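Local coordinates for protein endo-1,4-b-d-mannanase (Trichoderma reesei, PDB 1QNR) that probably hydrolyses internal beta-1,4-mannosidic linkages in mannan polysaccharides as a family 5 glycoside hydrolase with a TIM-barrel catalytic domain, at residues L92-V95 with V96-A99; V181-A184 with T185-Q189. All coordinates share one frame; numbering follows the deposited sequence.

Contact 1: L92-V95 with V96-A99; sequences LDYV and VQSA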
loop_
_atom_site.group_PDB
_atom_site.type_symbol
_atom_site.label_atom_id
_atom_site.label_comp_id
_atom_site.label_asym_id
_atom_site.label_seq_id
_atom_site.Cartn_x
_atom_site.Cartn_y
_atom_site.Cartn_z
ATOM N N LEU A 92 2.817 -5.901 14.762
ATOM C CA LEU A 92 2.320 -6.386 13.433
ATOM C C LEU A 92 1.859 -7.855 13.485
ATOM O O LEU A 92 0.836 -8.160 12.790
ATOM C CB LEU A 92 3.464 -6.222 12.413
ATOM C CG LEU A 92 3.097 -6.483 10.934
ATOM C CD1 LEU A 92 1.995 -5.552 10.420
ATOM C CD2 LEU A 92 4.366 -6.308 10.062
ATOM N N ASP A 93 2.435 -8.668 14.383
ATOM C CA ASP A 93 1.923 -10.060 14.445
ATOM C C ASP A 93 0.440 -10.056 14.851
ATOM O O ASP A 93 -0.375 -10.871 14.374
ATOM C CB ASP A 93 2.676 -10.883 15.509
ATOM C CG ASP A 93 4.118 -11.186 15.208
ATOM O OD1 ASP A 93 4.563 -11.057 14.048
ATOM O OD2 ASP A 93 4.815 -11.652 16.166
ATOM N N TYR A 94 0.033 -9.174 15.788
ATOM C CA TYR A 94 -1.367 -9.131 16.220
ATOM C C TYR A 94 -2.308 -8.687 15.107
ATOM O O TYR A 94 -3.454 -9.101 14.978
ATOM C CB TYR A 94 -1.556 -8.345 17.555
ATOM C CG TYR A 94 -2.976 -8.643 18.088
ATOM C CD1 TYR A 94 -3.243 -9.866 18.731
ATOM C CD2 TYR A 94 -4.051 -7.798 17.853
ATOM C CE1 TYR A 94 -4.527 -10.190 19.158
ATOM C CE2 TYR A 94 -5.330 -8.126 18.273
ATOM C CZ TYR A 94 -5.563 -9.314 18.921
ATOM O OH TYR A 94 -6.839 -9.647 19.398
ATOM N N VAL A 95 -1.826 -7.685 14.283
ATOM C CA VAL A 95 -2.609 -7.262 13.119
ATOM C C VAL A 95 -2.865 -8.417 12.178
ATOM O O VAL A 95 -3.999 -8.578 11.695
ATOM C CB VAL A 95 -1.864 -6.070 12.414
ATOM C CG1 VAL A 95 -2.582 -5.692 11.108
ATOM C CG2 VAL A 95 -1.829 -4.870 13.332
ATOM N N VAL A 96 -1.828 -9.218 11.900
ATOM C CA VAL A 96 -2.076 -10.402 11.035
ATOM C C VAL A 96 -2.992 -11.434 11.732
ATOM O O VAL A 96 -3.904 -11.944 11.052
ATOM C CB VAL A 96 -0.732 -11.062 10.683
ATOM C CG1 VAL A 96 -0.921 -12.352 9.882
ATOM C CG2 VAL A 96 0.156 -10.069 9.914
ATOM N N GLN A 97 -2.865 -11.637 13.044
ATOM C CA GLN A 97 -3.755 -12.531 13.810
ATOM C C GLN A 97 -5.201 -12.065 13.690
ATOM O O GLN A 97 -6.123 -12.864 13.442
ATOM C CB GLN A 97 -3.276 -12.607 15.297
ATOM C CG GLN A 97 -4.236 -13.480 16.128
ATOM C CD GLN A 97 -4.053 -13.506 17.611
ATOM O OE1 GLN A 97 -5.021 -13.878 18.401
ATOM N NE2 GLN A 97 -2.913 -13.201 18.152
ATOM N N SER A 98 -5.447 -10.746 13.854
ATOM C CA SER A 98 -6.822 -10.172 13.783
ATOM C C SER A 98 -7.373 -10.252 12.382
ATOM O O SER A 98 -8.589 -10.482 12.133
ATOM C CB SER A 98 -6.747 -8.712 14.332
ATOM O OG SER A 98 -8.088 -8.191 14.373
ATOM N N ALA A 99 -6.516 -10.038 11.339
ATOM C CA ALA A 99 -7.004 -10.187 9.934
ATOM C C ALA A 99 -7.440 -11.636 9.704
ATOM O O ALA A 99 -8.500 -11.891 9.076
ATOM C CB ALA A 99 -5.872 -9.794 8.957
#
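Q97 and Y94, three residues apart, meet along helix 90-102, an outer helix of the family 5 TIM barrel that leads from strand 52-54 to strand 105-109. The Q97 side chain starts close to the backbone: its CB lies 3.5 Å from D93 O. CG stands anti to the backbone N (chi1 177°) and the chain stays extended beyond it, which brings the amide to the CD1-CE1 side of the Y94 ring. Q97 CD comes within 3.7 Å of Y94 CE1. At the tip, Q97 OE1 is 3.8 Å from Y94 CE1 and Q97 NE2 3.4 Å from Y94 CD1. Ring and amide planes 65° apart make this an oblique crossing, not a stack. The tyrosine is fixed from beyond the helix: its ring stacks with H35 and its OH is hydrogen-bonded to D39 OD2, while D39 OD1 takes S98 OG. With an alanine in place of Y94, the H35 ring would probably lose its stacking partner, D39 OD2 its hydroxyl mate and the Q97 amide the ring it leans on. S98 CB lies obliquely to the ring on the same side of its plane as the Q97 amide, nearest Y94 CE2 at 4.2 Å. D93 OD1 salt-bridges R154 NE and hydrogen-bonds Y155 OH on helix 138-155. Beneath, the shortest i to i+4 bond joins S98 N to Y94 O at 2.8 Å, with an N-H...O angle of 159°.

Contact 2: V181-A184 with T185-Q189; sequences VQWA and TSVSQ
The indole of W183 carries the methyl group V187 CG2 over one face. V187 CG2 stands 3.5 Å above the W183 ring plane, offset toward the rim. From the centroid of the five-membered ring of W183, V187 CG2 is 3.8 Å away. Its direction is 23° off the normal of that ring, which makes this a CH-pi contact between residues four apart on one helix. V187 CG2 reaches the ring because it sits anti to its own carbonyl carbon, beside the backbone N. At the pyrrole rim W183 NE1 is hydrogen-bonded to Q141 OE1. Two more aromatics crowd the indole, Y135 in an edge-to-face pair and W134 with its plane at about 55°.

Two hydroxyls fold back onto the backbone one turn earlier, and each makes its acceptor bifurcated. T185 OG1 donates to V181 O at 2.8 Å, while T185 N reaches the same V181 O at 3.0 Å; the two donors come from opposite faces of the carbonyl plane. S188 likewise gives A184 O two donors, with S188 OG only 2.7 Å from A184 O and S188 N at 3.0 Å from A184 O. A chi1 of 59° sets S188 OG between the backbone N and the carbonyl carbon, from where it reaches A184 O; T185 OG1 does the same from beside its backbone N. S188 OG also bonds to S234 OG.

The whole contact belongs to helix 178-194, the crossover of the beta-alpha-beta unit between strands 161-165 and 199-201. V187 packs on Y144 and R145 of helix 138-155, and V181 on K228 and N229 of helix 226-230.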
loop_
_atom_site.group_PDB
_atom_site.type_symbol
_atom_site.label_atom_id
_atom_site.label_comp_id
_atom_site.label_asym_id
_atom_site.label_seq_id
_atom_site.Cartn_x
_atom_site.Cartn_y
_atom_site.Cartn_z
ATOM N N VAL A 181 13.174 0.260 -12.641
ATOM C CA VAL A 181 12.865 -1.046 -13.292
ATOM C C VAL A 181 13.840 -2.107 -12.799
ATOM O O VAL A 181 13.411 -3.228 -12.440
ATOM C CB VAL A 181 12.905 -0.915 -14.821
ATOM C CG1 VAL A 181 12.761 -2.305 -15.445
ATOM C CG2 VAL A 181 11.772 -0.014 -15.369
ATOM N N GLN A 182 15.150 -1.841 -12.785
ATOM C CA GLN A 182 16.125 -2.865 -12.386
ATOM C C GLN A 182 16.043 -3.189 -10.911
ATOM O O GLN A 182 16.105 -4.393 -10.549
ATOM C CB GLN A 182 17.610 -2.501 -12.767
ATOM C CG GLN A 182 17.837 -2.333 -14.290
ATOM C CD GLN A 182 17.285 -3.470 -15.116
ATOM O OE1 GLN A 182 17.463 -4.692 -14.793
ATOM N NE2 GLN A 182 16.502 -3.199 -16.170
ATOM N N TRP A 183 15.804 -2.204 -10.040
ATOM C CA TRP A 183 15.669 -2.496 -8.590
ATOM C C TRP A 183 14.383 -3.303 -8.343
ATOM O O TRP A 183 14.435 -4.335 -7.621
ATOM C CB TRP A 183 15.583 -1.120 -7.886
ATOM C CG TRP A 183 15.253 -1.229 -6.406
ATOM C CD1 TRP A 183 16.142 -1.515 -5.375
ATOM C CD2 TRP A 183 13.962 -1.022 -5.781
ATOM N NE1 TRP A 183 15.474 -1.582 -4.173
ATOM C CE2 TRP A 183 14.128 -1.277 -4.416
ATOM C CE3 TRP A 183 12.694 -0.697 -6.298
ATOM C CZ2 TRP A 183 13.062 -1.125 -3.533
ATOM C CZ3 TRP A 183 11.620 -0.567 -5.378
ATOM C CH2 TRP A 183 11.811 -0.803 -3.997
ATOM N N ALA A 184 13.254 -2.908 -8.948
ATOM C CA ALA A 184 12.018 -3.658 -8.700
ATOM C C ALA A 184 12.069 -5.073 -9.247
ATOM O O ALA A 184 11.515 -6.016 -8.628
ATOM C CB ALA A 184 10.823 -2.901 -9.309
ATOM N N THR A 185 12.785 -5.262 -10.383
ATOM C CA THR A 185 12.953 -6.613 -10.926
ATOM C C THR A 185 13.731 -7.461 -9.933
ATOM O O THR A 185 13.278 -8.630 -9.579
ATOM C CB THR A 185 13.709 -6.505 -12.296
ATOM O OG1 THR A 185 12.908 -5.822 -13.239
ATOM C CG2 THR A 185 14.048 -7.897 -12.860
ATOM N N SER A 186 14.883 -7.026 -9.452
ATOM C CA SER A 186 15.692 -7.811 -8.518
ATOM C C SER A 186 15.013 -8.045 -7.170
ATOM O O SER A 186 15.029 -9.202 -6.631
ATOM C CB SER A 186 17.044 -7.089 -8.277
ATOM O OG SER A 186 17.843 -7.965 -7.486
ATOM N N VAL A 187 14.377 -6.983 -6.588
ATOM C CA VAL A 187 13.783 -7.193 -5.254
ATOM C C VAL A 187 12.554 -8.085 -5.375
ATOM O O VAL A 187 12.364 -8.952 -4.477
ATOM C CB VAL A 187 13.424 -5.847 -4.585
ATOM C CG1 VAL A 187 12.667 -6.019 -3.262
ATOM C CG2 VAL A 187 14.684 -4.988 -4.329
ATOM N N SER A 188 11.714 -7.945 -6.391
ATOM C CA SER A 188 10.507 -8.847 -6.470
ATOM C C SER A 188 10.960 -10.282 -6.701
ATOM O O SER A 188 10.308 -11.186 -6.202
ATOM C CB SER A 188 9.508 -8.366 -7.519
ATOM O OG SER A 188 10.077 -8.279 -8.876
ATOM N N GLN A 189 12.000 -10.540 -7.518
ATOM C CA GLN A 189 12.555 -11.909 -7.600
ATOM C C GLN A 189 13.002 -12.404 -6.245
ATOM O O GLN A 189 12.735 -13.604 -5.886
ATOM C CB GLN A 189 13.766 -11.978 -8.591
ATOM C CG GLN A 189 13.401 -11.863 -10.050
ATOM C CD GLN A 189 14.647 -11.760 -10.949
ATOM O OE1 GLN A 189 15.781 -12.021 -10.493
ATOM N NE2 GLN A 189 14.409 -11.435 -12.194
#

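Contacts 1 and 2 lie on different outer helices of one TIM barrel, with centres 28 Å apart and nearest atoms about 16 Å apart. Helix 138-155 stands between them and meets both: R154 and Y155 near its end bind D93 of contact 1, whereas Q141, Y144 and R145 face W183, S186 and V187 of contact 2. Neither contact is seen to build a ligand site; the NAG about 14 Å from the side chain of V96 belongs to a glycan attached to the protein and is no substrate. As in other family 5 barrels, the active site is expected at the C-terminal ends of the strands of the barrel that these helices surround.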